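PDB 4WV3: anthranilate-CoA ligase from Stigmatella aurantiaca, which is a member of the ANL superfamily of enzymes, with an AMP-binding domain followed by a smaller C-terminal domain. Local coordinates for residues Phe220-Gly225 and Val291-Ala296. Residues are numbered along the deposited sequence; the frame is centred on the assembly and turned at random.
Sequences FTFGTG and VSASEA. With 3UK (5'-O-[(S)-[(2-aminobenzoyl)oxy](hydroxy)phosphoryl]adenosine), chain C.
Ala293 CB sits over one face of the Phe222 ring, 3.6 Å from its centroid, in a CH-pi contact 17° off the ring normal. The methyl is offset toward the rim, and its closest ring atom is Phe222 CE1 at 3.5 Å. Val291 CG1 meets the same ring at its edge, 4.0 Å from Phe222 CE1. Phe222 CG is anti to the backbone N (chi1 174°), and the ring extends from the helix start toward the end of strand 289-292. This is the tight part of the contact, and its side-chain contacts are apolar.

The looser part lies between Phe220 and Ser294, where Phe220 CE2 comes only within 4.1 Å of Ser294 OG. That hydroxyl is hydrogen-bonded instead to the Thr504 carbonyl. No hydrogen bond joins 220-225 to 291-296, but the bound 3UK bridges them. Its aminobenzoyl ring packs beside both Ala293 CB and Phe222. Its amine N32 donates to Thr221 OG1 at 2.7 Å, while O01 lies at the edge of the Phe220 ring, near its plane. On the other segment, Glu295 and Ala296 run beside the adenine and are partly exposed. Glu295 also forms a salt bridge with Arg509. A helix N-terminus and a loop leaving a parallel strand thus line the aminobenzoyl and adenine parts of the 3UK pocket of an ANL-superfamily enzyme.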
loop_
_atom_site.group_PDB
_atom_site.type_symbol
_atom_site.label_atom_id
_atom_site.label_comp_id
_atom_site.label_asym_id
_atom_site.label_seq_id
_atom_site.Cartn_x
_atom_site.Cartn_y
_atom_site.Cartn_z
ATOM N N PHE A 220 3.427 -4.295 1.587
ATOM C CA PHE A 220 2.552 -3.132 1.600
ATOM C C PHE A 220 1.182 -3.588 2.087
ATOM O O PHE A 220 0.562 -4.456 1.472
ATOM C CB PHE A 220 2.442 -2.556 0.186
ATOM C CG PHE A 220 1.807 -1.196 0.122
ATOM C CD1 PHE A 220 1.610 -0.446 1.270
ATOM C CD2 PHE A 220 1.403 -0.667 -1.093
ATOM C CE1 PHE A 220 1.023 0.803 1.205
ATOM C CE2 PHE A 220 0.816 0.580 -1.164
ATOM C CZ PHE A 220 0.627 1.315 -0.014
ATOM N N THR A 221 0.708 -3.009 3.189
ATOM C CA THR A 221 -0.549 -3.446 3.801
ATOM C C THR A 221 -1.756 -3.263 2.884
ATOM O O THR A 221 -2.795 -3.895 3.082
ATOM C CB THR A 221 -0.816 -2.756 5.158
ATOM O OG1 THR A 221 -0.810 -1.333 4.989
ATOM C CG2 THR A 221 0.238 -3.154 6.179
ATOM N N PHE A 222 -1.615 -2.397 1.887
ATOM C CA PHE A 222 -2.638 -2.250 0.860
ATOM C C PHE A 222 -2.784 -3.564 0.103
ATOM O O PHE A 222 -3.894 -3.991 -0.216
ATOM C CB PHE A 222 -2.278 -1.107 -0.092
ATOM C CG PHE A 222 -3.201 -0.984 -1.271
ATOM C CD1 PHE A 222 -4.576 -1.026 -1.101
ATOM C CD2 PHE A 222 -2.695 -0.806 -2.547
ATOM C CE1 PHE A 222 -5.427 -0.910 -2.184
ATOM C CE2 PHE A 222 -3.540 -0.687 -3.635
ATOM C CZ PHE A 222 -4.908 -0.739 -3.452
ATOM N N GLY A 223 -1.655 -4.210 -0.164
ATOM C CA GLY A 223 -1.649 -5.504 -0.818
ATOM C C GLY A 223 -1.856 -6.644 0.161
ATOM O O GLY A 223 -2.502 -7.641 -0.167
ATOM N N THR A 224 -1.310 -6.495 1.367
ATOM C CA THR A 224 -1.419 -7.522 2.399
ATOM C C THR A 224 -2.877 -7.839 2.708
ATOM O O THR A 224 -3.280 -9.002 2.738
ATOM C CB THR A 224 -0.721 -7.093 3.703
ATOM O OG1 THR A 224 0.609 -6.643 3.416
ATOM C CG2 THR A 224 -0.660 -8.256 4.680
ATOM N N GLY A 225 -3.668 -6.796 2.934
ATOM C CA GLY A 225 -5.083 -6.964 3.191
ATOM C C GLY A 225 -5.841 -7.356 1.938
ATOM O O GLY A 225 -6.457 -8.421 1.882
ATOM N N VAL A 291 -9.636 -1.655 -7.643
ATOM C CA VAL A 291 -9.384 -0.823 -6.473
ATOM C C VAL A 291 -8.110 -0.005 -6.661
ATOM O O VAL A 291 -7.100 -0.518 -7.143
ATOM C CB VAL A 291 -9.260 -1.680 -5.193
ATOM C CG1 VAL A 291 -9.041 -0.800 -3.971
ATOM C CG2 VAL A 291 -10.494 -2.548 -5.011
ATOM N N SER A 292 -8.167 1.269 -6.283
ATOM C CA SER A 292 -7.008 2.152 -6.367
ATOM C C SER A 292 -6.724 2.817 -5.025
ATOM O O SER A 292 -7.649 3.200 -4.307
ATOM C CB SER A 292 -7.223 3.221 -7.440
ATOM O OG SER A 292 -6.122 4.109 -7.504
ATOM N N ALA A 293 -5.444 2.952 -4.693
ATOM C CA ALA A 293 -5.040 3.597 -3.447
ATOM C C ALA A 293 -3.541 3.880 -3.510
ATOM O O ALA A 293 -2.898 3.609 -4.521
ATOM C CB ALA A 293 -5.128 2.620 -2.286
ATOM N N SER A 294 -2.994 4.399 -2.415
ATOM C CA SER A 294 -1.594 4.799 -2.367
ATOM C C SER A 294 -1.537 6.305 -2.555
ATOM O O SER A 294 -1.008 7.034 -1.716
ATOM C CB SER A 294 -0.793 4.095 -3.463
ATOM O OG SER A 294 0.599 4.170 -3.205
ATOM N N GLU A 295 -2.104 6.760 -3.666
ATOM C CA GLU A 295 -2.296 8.187 -3.920
ATOM C C GLU A 295 -3.658 8.422 -4.565
ATOM O O GLU A 295 -4.290 7.482 -5.050
ATOM C CB GLU A 295 -1.180 8.754 -4.805
ATOM C CG GLU A 295 0.163 8.910 -4.101
ATOM C CD GLU A 295 1.121 9.814 -4.856
ATOM O OE1 GLU A 295 0.672 10.510 -5.790
ATOM O OE2 GLU A 295 2.321 9.830 -4.515
ATOM N N ALA A 296 -4.106 9.673 -4.569
ATOM C CA ALA A 296 -5.420 10.017 -5.106
ATOM C C ALA A 296 -5.548 9.667 -6.587
ATOM O O ALA A 296 -4.702 10.043 -7.398
ATOM C CB ALA A 296 -5.718 11.492 -4.880
HETATM C C10 3UK C . -1.757 8.433 0.989
HETATM C C15 3UK C . -3.838 8.289 -0.375
HETATM C C17 3UK C . -5.200 9.829 -1.533
HETATM C C21 3UK C . -2.237 9.226 2.173
HETATM C C26 3UK C . -2.405 2.430 2.069
HETATM C C28 3UK C . -4.537 1.811 1.120
HETATM O O01 3UK C . -0.686 3.844 1.132
HETATM C C02 3UK C . -1.158 3.386 2.149
HETATM O O03 3UK C . -0.395 3.391 3.349
HETATM P P04 3UK C . 0.958 4.220 3.461
HETATM O O05 3UK C . 1.570 3.989 4.878
HETATM O O06 3UK C . 0.718 5.797 3.275
HETATM C C07 3UK C . -0.571 6.358 3.564
HETATM C C08 3UK C . -0.660 7.697 2.891
HETATM O O09 3UK C . -0.775 7.519 1.461
HETATM N N11 3UK C . -2.837 7.718 0.390
HETATM C C12 3UK C . -3.045 6.369 0.467
HETATM N N13 3UK C . -4.171 6.070 -0.239
HETATM C C14 3UK C . -4.682 7.243 -0.770
HETATM N N16 3UK C . -4.113 9.561 -0.764
HETATM N N18 3UK C . -6.036 8.885 -1.941
HETATM C C19 3UK C . -5.834 7.603 -1.600
HETATM N N20 3UK C . -6.734 6.597 -2.042
HETATM O O22 3UK C . -1.554 10.464 2.226
HETATM C C23 3UK C . -1.878 8.409 3.321
HETATM O O24 3UK C . -1.591 9.251 4.455
HETATM O O25 3UK C . 1.948 3.720 2.423
HETATM C C27 3UK C . -3.419 2.680 1.177
HETATM C C29 3UK C . -4.614 0.674 1.993
HETATM C C30 3UK C . -3.602 0.426 2.888
HETATM C C31 3UK C . -2.482 1.292 2.944
HETATM N N32 3UK C . -1.403 1.028 3.896
#